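Local coordinates for protein glucokinase (Thermus thermophilus, PDB 3VOV) that phosphorylates glucose and probably other hexoses at the expense of ATP, as a zinc-containing hexokinase of the ROK family, at residues Leu69-Arg77 and Val85-Ile93; Met1-Gly9 and Val56-Pro66. All blocks are in the same frame, centred on the assembly; numbering follows the deposited sequence.

Interaction 1. Residues Leu69-Arg77 and Val85-Ile93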
loop_
_atom_site.group_PDB
_atom_site.type_symbol
_atom_site.label_atom_id
_atom_site.label_comp_id
_atom_site.label_asym_id
_atom_site.label_seq_id
_atom_site.Cartn_x
_atom_site.Cartn_y
_atom_site.Cartn_z
ATOM N N LEU B 69 20.561 -14.649 -18.297
ATOM C CA LEU B 69 21.542 -15.643 -18.675
ATOM C C LEU B 69 21.031 -17.007 -18.309
ATOM O O LEU B 69 20.385 -17.177 -17.283
ATOM C CB LEU B 69 22.869 -15.417 -17.926
ATOM C CG LEU B 69 24.023 -14.645 -18.553
ATOM C CD1 LEU B 69 24.356 -15.208 -19.923
ATOM C CD2 LEU B 69 23.661 -13.194 -18.668
ATOM N N ASP B 70 21.337 -17.987 -19.142
ATOM C CA ASP B 70 21.342 -19.353 -18.674
ATOM C C ASP B 70 22.819 -19.689 -18.399
ATOM O O ASP B 70 23.585 -19.987 -19.336
ATOM C CB ASP B 70 20.743 -20.262 -19.746
ATOM C CG ASP B 70 20.460 -21.651 -19.245
ATOM O OD1 ASP B 70 19.494 -22.246 -19.745
ATOM O OD2 ASP B 70 21.177 -22.146 -18.360
ATOM N N PHE B 71 23.242 -19.601 -17.141
ATOM C CA PHE B 71 24.638 -19.963 -16.793
ATOM C C PHE B 71 24.863 -21.464 -16.906
ATOM O O PHE B 71 25.994 -21.924 -17.058
ATOM C CB PHE B 71 25.001 -19.540 -15.365
ATOM C CG PHE B 71 25.093 -18.054 -15.171
ATOM C CD1 PHE B 71 26.305 -17.397 -15.357
ATOM C CD2 PHE B 71 23.970 -17.315 -14.777
ATOM C CE1 PHE B 71 26.407 -16.029 -15.156
ATOM C CE2 PHE B 71 24.053 -15.926 -14.582
ATOM C CZ PHE B 71 25.277 -15.279 -14.781
ATOM N N ARG B 72 23.777 -22.220 -16.761
ATOM C CA ARG B 72 23.817 -23.682 -16.854
ATOM C C ARG B 72 24.355 -24.050 -18.221
ATOM O O ARG B 72 25.401 -24.695 -18.324
ATOM C CB ARG B 72 22.412 -24.285 -16.682
ATOM C CG ARG B 72 21.876 -24.320 -15.240
ATOM C CD ARG B 72 22.201 -25.652 -14.540
ATOM N NE ARG B 72 21.281 -26.762 -14.859
ATOM C CZ ARG B 72 20.521 -27.393 -13.955
ATOM N NH1 ARG B 72 20.548 -27.005 -12.682
ATOM N NH2 ARG B 72 19.729 -28.412 -14.311
ATOM N N ARG B 73 23.639 -23.595 -19.253
ATOM C CA ARG B 73 23.877 -23.978 -20.645
ATOM C C ARG B 73 24.846 -23.028 -21.346
ATOM O O ARG B 73 25.291 -23.321 -22.469
ATOM C CB ARG B 73 22.565 -24.003 -21.440
ATOM C CG ARG B 73 21.408 -24.837 -20.821
ATOM C CD ARG B 73 20.135 -24.702 -21.669
ATOM N NE ARG B 73 20.244 -25.411 -22.941
ATOM C CZ ARG B 73 19.678 -25.024 -24.085
ATOM N NH1 ARG B 73 18.952 -23.904 -24.145
ATOM N NH2 ARG B 73 19.847 -25.758 -25.183
ATOM N N GLY B 74 25.158 -21.898 -20.690
ATOM C CA GLY B 74 26.026 -20.874 -21.266
ATOM C C GLY B 74 25.375 -20.232 -22.467
ATOM O O GLY B 74 25.962 -20.146 -23.538
ATOM N N VAL B 75 24.134 -19.808 -22.306
ATOM C CA VAL B 75 23.421 -19.181 -23.404
ATOM C C VAL B 75 22.729 -17.926 -22.956
ATOM O O VAL B 75 22.365 -17.759 -21.775
ATOM C CB VAL B 75 22.418 -20.136 -24.206
ATOM C CG1 VAL B 75 22.797 -21.623 -24.117
ATOM C CG2 VAL B 75 20.994 -19.916 -23.861
ATOM N N ILE B 76 22.574 -17.030 -23.910
ATOM C CA ILE B 76 21.821 -15.825 -23.683
ATOM C C ILE B 76 20.375 -16.143 -24.028
ATOM O O ILE B 76 20.044 -16.404 -25.189
ATOM C CB ILE B 76 22.332 -14.664 -24.551
ATOM C CG1 ILE B 76 23.833 -14.452 -24.328
ATOM C CG2 ILE B 76 21.500 -13.397 -24.268
ATOM C CD1 ILE B 76 24.526 -13.688 -25.485
ATOM N N ARG B 77 19.527 -16.142 -23.007
ATOM C CA ARG B 77 18.108 -16.413 -23.207
ATOM C C ARG B 77 17.474 -15.339 -24.118
ATOM O O ARG B 77 17.007 -15.639 -25.223
ATOM C CB ARG B 77 17.383 -16.487 -21.866
ATOM C CG ARG B 77 17.788 -17.663 -20.997
ATOM C CD ARG B 77 16.627 -18.079 -20.077
ATOM N NE ARG B 77 16.395 -17.148 -18.968
ATOM C CZ ARG B 77 16.969 -17.256 -17.769
ATOM N NH1 ARG B 77 17.810 -18.258 -17.521
ATOM N NH2 ARG B 77 16.705 -16.366 -16.813
ATOM N N VAL B 85 20.617 -12.957 -31.301
ATOM C CA VAL B 85 20.909 -13.764 -30.017
ATOM C C VAL B 85 19.944 -14.522 -29.068
ATOM O O VAL B 85 20.268 -14.685 -27.871
ATOM C CB VAL B 85 21.890 -12.862 -29.215
ATOM C CG1 VAL B 85 22.972 -12.348 -30.168
ATOM C CG2 VAL B 85 21.144 -11.654 -28.649
ATOM N N GLN B 86 18.828 -15.033 -29.591
ATOM C CA GLN B 86 17.865 -15.804 -28.792
ATOM C C GLN B 86 18.261 -17.262 -28.498
ATOM O O GLN B 86 18.501 -18.067 -29.410
ATOM C CB GLN B 86 16.461 -15.738 -29.421
ATOM C CG GLN B 86 15.584 -14.590 -28.868
ATOM C CD GLN B 86 14.532 -15.066 -27.851
ATOM O OE1 GLN B 86 14.586 -14.710 -26.657
ATOM N NE2 GLN B 86 13.563 -15.867 -28.322
ATOM N N ASP B 87 18.311 -17.599 -27.210
ATOM C CA ASP B 87 18.783 -18.921 -26.755
ATOM C C ASP B 87 20.098 -19.295 -27.422
ATOM O O ASP B 87 20.378 -20.476 -27.649
ATOM C CB ASP B 87 17.729 -20.014 -26.987
ATOM C CG ASP B 87 16.491 -19.832 -26.117
ATOM O OD1 ASP B 87 15.377 -19.763 -26.697
ATOM O OD2 ASP B 87 16.627 -19.751 -24.871
ATOM N N PHE B 88 20.904 -18.275 -27.709
ATOM C CA PHE B 88 22.139 -18.426 -28.440
ATOM C C PHE B 88 23.326 -18.897 -27.576
ATOM O O PHE B 88 23.665 -18.254 -26.585
ATOM C CB PHE B 88 22.437 -17.131 -29.170
ATOM C CG PHE B 88 23.556 -17.248 -30.106
ATOM C CD1 PHE B 88 23.409 -17.959 -31.286
ATOM C CD2 PHE B 88 24.781 -16.688 -29.799
ATOM C CE1 PHE B 88 24.468 -18.093 -32.149
ATOM C CE2 PHE B 88 25.829 -16.820 -30.664
ATOM C CZ PHE B 88 25.668 -17.525 -31.833
ATOM N N PRO B 89 23.948 -20.041 -27.944
ATOM C CA PRO B 89 24.996 -20.656 -27.103
ATOM C C PRO B 89 26.362 -19.999 -27.242
ATOM O O PRO B 89 27.349 -20.653 -27.609
ATOM C CB PRO B 89 25.039 -22.107 -27.593
ATOM C CG PRO B 89 24.697 -21.990 -29.057
ATOM C CD PRO B 89 23.679 -20.849 -29.154
ATOM N N ILE B 90 26.405 -18.719 -26.882
ATOM C CA ILE B 90 27.587 -17.906 -26.965
ATOM C C ILE B 90 28.810 -18.521 -26.296
ATOM O O ILE B 90 29.905 -18.408 -26.837
ATOM C CB ILE B 90 27.282 -16.429 -26.491
ATOM C CG1 ILE B 90 28.341 -15.436 -26.975
ATOM C CG2 ILE B 90 27.113 -16.336 -24.940
ATOM C CD1 ILE B 90 28.666 -15.491 -28.462
ATOM N N ARG B 91 28.655 -19.159 -25.141
ATOM C CA ARG B 91 29.836 -19.550 -24.384
ATOM C C ARG B 91 30.741 -20.539 -25.145
ATOM O O ARG B 91 31.954 -20.317 -25.273
ATOM C CB ARG B 91 29.481 -20.136 -23.038
ATOM C CG ARG B 91 30.737 -20.398 -22.205
ATOM C CD ARG B 91 30.461 -21.412 -21.147
ATOM N NE ARG B 91 29.720 -20.818 -20.057
ATOM C CZ ARG B 91 28.771 -21.418 -19.335
ATOM N NH1 ARG B 91 28.384 -22.672 -19.585
ATOM N NH2 ARG B 91 28.202 -20.739 -18.347
ATOM N N ARG B 92 30.152 -21.638 -25.625
ATOM C CA ARG B 92 30.926 -22.656 -26.369
ATOM C C ARG B 92 31.452 -22.107 -27.678
ATOM O O ARG B 92 32.565 -22.390 -28.058
ATOM C CB ARG B 92 30.088 -23.909 -26.618
ATOM C CG ARG B 92 29.997 -24.826 -25.421
ATOM C CD ARG B 92 31.361 -25.367 -24.965
ATOM N NE ARG B 92 31.093 -26.303 -23.886
ATOM C CZ ARG B 92 31.139 -26.022 -22.584
ATOM N NH1 ARG B 92 30.822 -26.973 -21.712
ATOM N NH2 ARG B 92 31.580 -24.832 -22.145
ATOM N N ILE B 93 30.632 -21.329 -28.369
ATOM C CA ILE B 93 31.013 -20.796 -29.637
ATOM C C ILE B 93 32.236 -19.918 -29.409
ATOM O O ILE B 93 33.253 -20.058 -30.104
ATOM C CB ILE B 93 29.870 -19.983 -30.239
ATOM C CG1 ILE B 93 28.722 -20.903 -30.668
ATOM C CG2 ILE B 93 30.351 -19.242 -31.469
ATOM C CD1 ILE B 93 27.447 -20.187 -30.978
HETATM O O HOH W 1 27.252 -22.397 -24.645
#

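Interaction 2. Residues Met1-Gly9 and Val56-Pro66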
loop_
_atom_site.group_PDB
_atom_site.type_symbol
_atom_site.label_atom_id
_atom_site.label_comp_id
_atom_site.label_asym_id
_atom_site.label_seq_id
_atom_site.Cartn_x
_atom_site.Cartn_y
_atom_site.Cartn_z
ATOM N N MET B 1 48.864 -12.076 -14.126
ATOM C CA MET B 1 47.789 -12.796 -14.912
ATOM C C MET B 1 46.942 -11.802 -15.725
ATOM O O MET B 1 46.557 -10.734 -15.209
ATOM C CB MET B 1 46.957 -13.681 -13.977
ATOM C CG MET B 1 46.221 -14.845 -14.681
ATOM S SD MET B 1 44.516 -14.317 -14.724
ATOM C CE MET B 1 44.079 -14.456 -12.971
ATOM N N LYS B 2 46.719 -12.112 -16.997
ATOM C CA LYS B 2 45.928 -11.271 -17.887
ATOM C C LYS B 2 44.711 -12.015 -18.376
ATOM O O LYS B 2 44.796 -13.219 -18.657
ATOM C CB LYS B 2 46.739 -10.858 -19.139
ATOM C CG LYS B 2 47.576 -9.553 -19.003
ATOM C CD LYS B 2 48.390 -9.547 -17.740
ATOM C CE LYS B 2 49.647 -8.680 -17.848
ATOM N NZ LYS B 2 50.625 -9.256 -16.862
ATOM N N VAL B 3 43.588 -11.300 -18.492
ATOM C CA VAL B 3 42.394 -11.833 -19.170
ATOM C C VAL B 3 41.929 -10.814 -20.169
ATOM O O VAL B 3 42.524 -9.757 -20.260
ATOM C CB VAL B 3 41.241 -12.140 -18.175
ATOM C CG1 VAL B 3 41.715 -13.142 -17.131
ATOM C CG2 VAL B 3 40.751 -10.810 -17.486
ATOM N N VAL B 4 40.865 -11.138 -20.907
ATOM C CA VAL B 4 40.191 -10.208 -21.799
ATOM C C VAL B 4 38.762 -10.037 -21.288
ATOM O O VAL B 4 38.133 -11.026 -20.961
ATOM C CB VAL B 4 40.126 -10.757 -23.226
ATOM C CG1 VAL B 4 39.240 -9.883 -24.104
ATOM C CG2 VAL B 4 41.579 -10.884 -23.817
ATOM N N GLY B 5 38.298 -8.786 -21.147
ATOM C CA GLY B 5 36.898 -8.535 -20.856
ATOM C C GLY B 5 36.170 -8.190 -22.137
ATOM O O GLY B 5 36.748 -7.567 -23.027
ATOM N N LEU B 6 34.908 -8.585 -22.224
ATOM C CA LEU B 6 34.028 -8.182 -23.325
ATOM C C LEU B 6 32.710 -7.713 -22.726
ATOM O O LEU B 6 32.192 -8.352 -21.786
ATOM C CB LEU B 6 33.740 -9.373 -24.266
ATOM C CG LEU B 6 34.893 -9.950 -25.075
ATOM C CD1 LEU B 6 34.600 -11.345 -25.701
ATOM C CD2 LEU B 6 35.200 -8.917 -26.182
ATOM N N ASP B 7 32.147 -6.624 -23.243
ATOM C CA ASP B 7 30.837 -6.154 -22.755
ATOM C C ASP B 7 29.944 -6.066 -23.989
ATOM O O ASP B 7 30.223 -5.256 -24.892
ATOM C CB ASP B 7 30.955 -4.790 -22.019
ATOM C CG ASP B 7 29.643 -4.377 -21.299
ATOM O OD1 ASP B 7 28.804 -5.255 -20.959
ATOM O OD2 ASP B 7 29.423 -3.171 -21.061
ATOM N N LEU B 8 28.922 -6.923 -24.076
ATOM C CA LEU B 8 28.110 -6.987 -25.270
ATOM C C LEU B 8 26.884 -6.117 -25.042
ATOM O O LEU B 8 26.067 -6.462 -24.216
ATOM C CB LEU B 8 27.657 -8.429 -25.538
ATOM C CG LEU B 8 26.547 -8.614 -26.601
ATOM C CD1 LEU B 8 27.009 -8.132 -28.060
ATOM C CD2 LEU B 8 26.054 -10.084 -26.635
ATOM N N GLY B 9 26.770 -4.990 -25.747
ATOM C CA GLY B 9 25.544 -4.161 -25.662
ATOM C C GLY B 9 24.723 -4.186 -26.945
ATOM O O GLY B 9 25.122 -4.787 -27.968
ATOM N N VAL B 56 49.446 -8.261 -25.398
ATOM C CA VAL B 56 49.409 -9.411 -24.508
ATOM C C VAL B 56 48.138 -10.159 -24.805
ATOM O O VAL B 56 47.126 -9.548 -25.149
ATOM C CB VAL B 56 49.302 -9.023 -23.007
ATOM C CG1 VAL B 56 50.374 -9.725 -22.225
ATOM C CG2 VAL B 56 49.409 -7.541 -22.821
ATOM N N ARG B 57 48.207 -11.457 -24.586
ATOM C CA ARG B 57 47.127 -12.398 -24.748
ATOM C C ARG B 57 46.470 -12.684 -23.390
ATOM O O ARG B 57 47.159 -12.828 -22.385
ATOM C CB ARG B 57 47.767 -13.672 -25.271
ATOM C CG ARG B 57 46.843 -14.768 -25.774
ATOM C CD ARG B 57 47.673 -15.974 -26.319
ATOM N NE ARG B 57 46.863 -17.188 -26.426
ATOM C CZ ARG B 57 46.047 -17.446 -27.440
ATOM N NH1 ARG B 57 45.947 -16.592 -28.455
ATOM N NH2 ARG B 57 45.346 -18.571 -27.448
ATOM N N GLY B 58 45.142 -12.778 -23.333
ATOM C CA GLY B 58 44.519 -13.121 -22.063
ATOM C C GLY B 58 44.452 -14.626 -21.887
ATOM O O GLY B 58 44.382 -15.375 -22.880
ATOM N N GLU B 59 44.469 -15.098 -20.650
ATOM C CA GLU B 59 44.229 -16.525 -20.463
ATOM C C GLU B 59 42.785 -16.993 -20.281
ATOM O O GLU B 59 42.524 -18.200 -20.212
ATOM C CB GLU B 59 45.146 -17.163 -19.427
ATOM C CG GLU B 59 45.417 -16.454 -18.159
ATOM C CD GLU B 59 46.581 -17.133 -17.454
ATOM O OE1 GLU B 59 47.737 -16.916 -17.874
ATOM O OE2 GLU B 59 46.339 -17.892 -16.492
ATOM N N ALA B 60 41.852 -16.042 -20.250
ATOM C CA ALA B 60 40.429 -16.349 -20.150
ATOM C C ALA B 60 39.691 -15.127 -20.652
ATOM O O ALA B 60 40.265 -14.019 -20.720
ATOM C CB ALA B 60 40.019 -16.655 -18.726
ATOM N N ILE B 61 38.421 -15.325 -21.016
ATOM C CA ILE B 61 37.638 -14.210 -21.468
ATOM C C ILE B 61 36.428 -14.076 -20.533
ATOM O O ILE B 61 35.819 -15.088 -20.150
ATOM C CB ILE B 61 37.202 -14.457 -22.911
ATOM C CG1 ILE B 61 38.445 -14.453 -23.833
ATOM C CG2 ILE B 61 36.146 -13.438 -23.350
ATOM C CD1 ILE B 61 38.104 -14.503 -25.300
ATOM N N GLY B 62 36.106 -12.849 -20.135
ATOM C CA GLY B 62 34.866 -12.613 -19.395
ATOM C C GLY B 62 33.945 -11.840 -20.305
ATOM O O GLY B 62 34.386 -10.902 -20.991
ATOM N N LEU B 63 32.691 -12.278 -20.361
ATOM C CA LEU B 63 31.679 -11.686 -21.248
ATOM C C LEU B 63 30.425 -11.285 -20.489
ATOM O O LEU B 63 29.703 -12.155 -19.913
ATOM C CB LEU B 63 31.300 -12.679 -22.357
ATOM C CG LEU B 63 30.093 -12.256 -23.243
ATOM C CD1 LEU B 63 30.390 -10.964 -24.068
ATOM C CD2 LEU B 63 29.758 -13.426 -24.225
ATOM N N GLY B 64 30.129 -9.992 -20.544
ATOM C CA GLY B 64 29.031 -9.416 -19.849
ATOM C C GLY B 64 27.958 -9.125 -20.856
ATOM O O GLY B 64 28.225 -8.612 -21.956
ATOM N N THR B 65 26.727 -9.442 -20.486
ATOM C CA THR B 65 25.619 -9.336 -21.435
ATOM C C THR B 65 24.376 -8.814 -20.704
ATOM O O THR B 65 24.179 -9.139 -19.561
ATOM C CB THR B 65 25.366 -10.761 -22.056
ATOM O OG1 THR B 65 24.140 -10.775 -22.752
ATOM C CG2 THR B 65 25.212 -11.758 -20.985
ATOM N N PRO B 66 23.516 -8.035 -21.373
ATOM C CA PRO B 66 22.369 -7.519 -20.666
ATOM C C PRO B 66 21.406 -8.600 -20.270
ATOM O O PRO B 66 20.854 -8.529 -19.175
ATOM C CB PRO B 66 21.679 -6.623 -21.703
ATOM C CG PRO B 66 22.728 -6.370 -22.738
ATOM C CD PRO B 66 23.507 -7.618 -22.784
HETATM O O HOH W 2 48.700 -13.955 -18.231
#

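Interaction 1. Residues Leu69-Arg77 and Val85-Ile93
A small two-stranded hairpin, strands 69-70 and 75-76, is met here by the chain that leads into helix 90-98, and Arg91 in the first turn of that helix reaches back over the hairpin bend. Its NH2 donates to Phe71 O at 2.8 Å, nearly straight and within 6° of the guanidinium plane. The same flat group lies over Gly74, whose CA sits 3.4 Å from Arg91 CZ, above the centre of the group. Arg91 CG stands anti to its own backbone N (chi1 -174°), and a bend at chi3 turns the guanidinium over Gly74. Gly74, which has positive phi and forms a G1 bulge with Val75 opposite Asp70, also accepts a bond at its O from Arg91 N (3.3 Å). Farther along, Ile76 N donates to Phe88 O at 3.1 Å; Ile90 N reaches the same oxygen from the other face of its carbonyl plane. Asp87 N is bound to Arg77 O (3.1 Å). On the buried side Ile76 CD1 packs against Ile90 CG2 at 3.7 Å, and Ile90 continues onto Leu43 of helix 36-54 and Leu104 of strand 102-106. Bonded at one edge and covered over one face, the guanidinium is probably restrained in its rotation, and its positive charge probably polarises the carbonyl of Phe71 at the bend.

Interaction 2. Residues Met1-Gly9 and Val56-Pro66
Strands 3-8 and 61-65 run side by side and parallel, their axes 4.7 Å apart and 16° askew, in the mixed five-stranded sheet of the N-terminal domain, whose strand order 3-2-1-4-5 is that of the actin-like ATPase fold. Val4 and Leu6 of one strand and Ile61 and Leu63 of the other project from the same face, toward helices 36-54 and 90-98. Leu6 is the middle of this apolar row: its CD1 touches Ile61 CG2 at 3.5 Å, the two side chains slanting across each other, while its CB meets Leu63 CD1 at 3.7 Å. With CG anti to its carbonyl carbon (chi1 -66°), Leu6 sends its end back to Ile61, whereas Leu63, whose CG is anti to the backbone N (chi1 172°), directs CD1 at the CB atoms of both Leu6 and Leu8. Val4 CB lies 4.1 Å from Ile61 CG1 and extends the row toward the N-terminal end. On the opposite face, Gly5, Gly62 and Gly64 present no side chains; Asp7 stands there too. Backbone bonds alternate between the strands from Val4 N to Ala60 O through to Leu8 N to Gly64 O, the last at 2.8 Å and almost straight. Gly58 comes close against Val3, and its N and O are taken by Glu51 and Arg100. Beyond it, Glu59 N donates to Lys2 O, and the Glu59 side chain crosses that of Met1 at about a right angle, with OE2 3.5 Å from Met1 CG. A water accepts from Lys2 N at 3.0 Å and donates to Glu59 OE1.

The two contacts come in series along the chain: residues 1-9 and 56-66 pair first, and the chain then runs directly from strand 61-65 into the hairpin of interaction 1. Their centres are about 16 Å apart and they touch. Ile90 CG1 packs on Leu63 CD2 at 3.7 Å, and Ile76 CD1 approaches Leu8 CD2 at 4.1 Å. Helix 90-98 thus begins in interaction 1 and covers the sheet face of interaction 2 through Ile90 and Leu94, with helix 36-54 adjoining both. Together the two interactions join the central strands of the N-terminal sheet to the hairpin at their C-terminal ends, within the ROK family region.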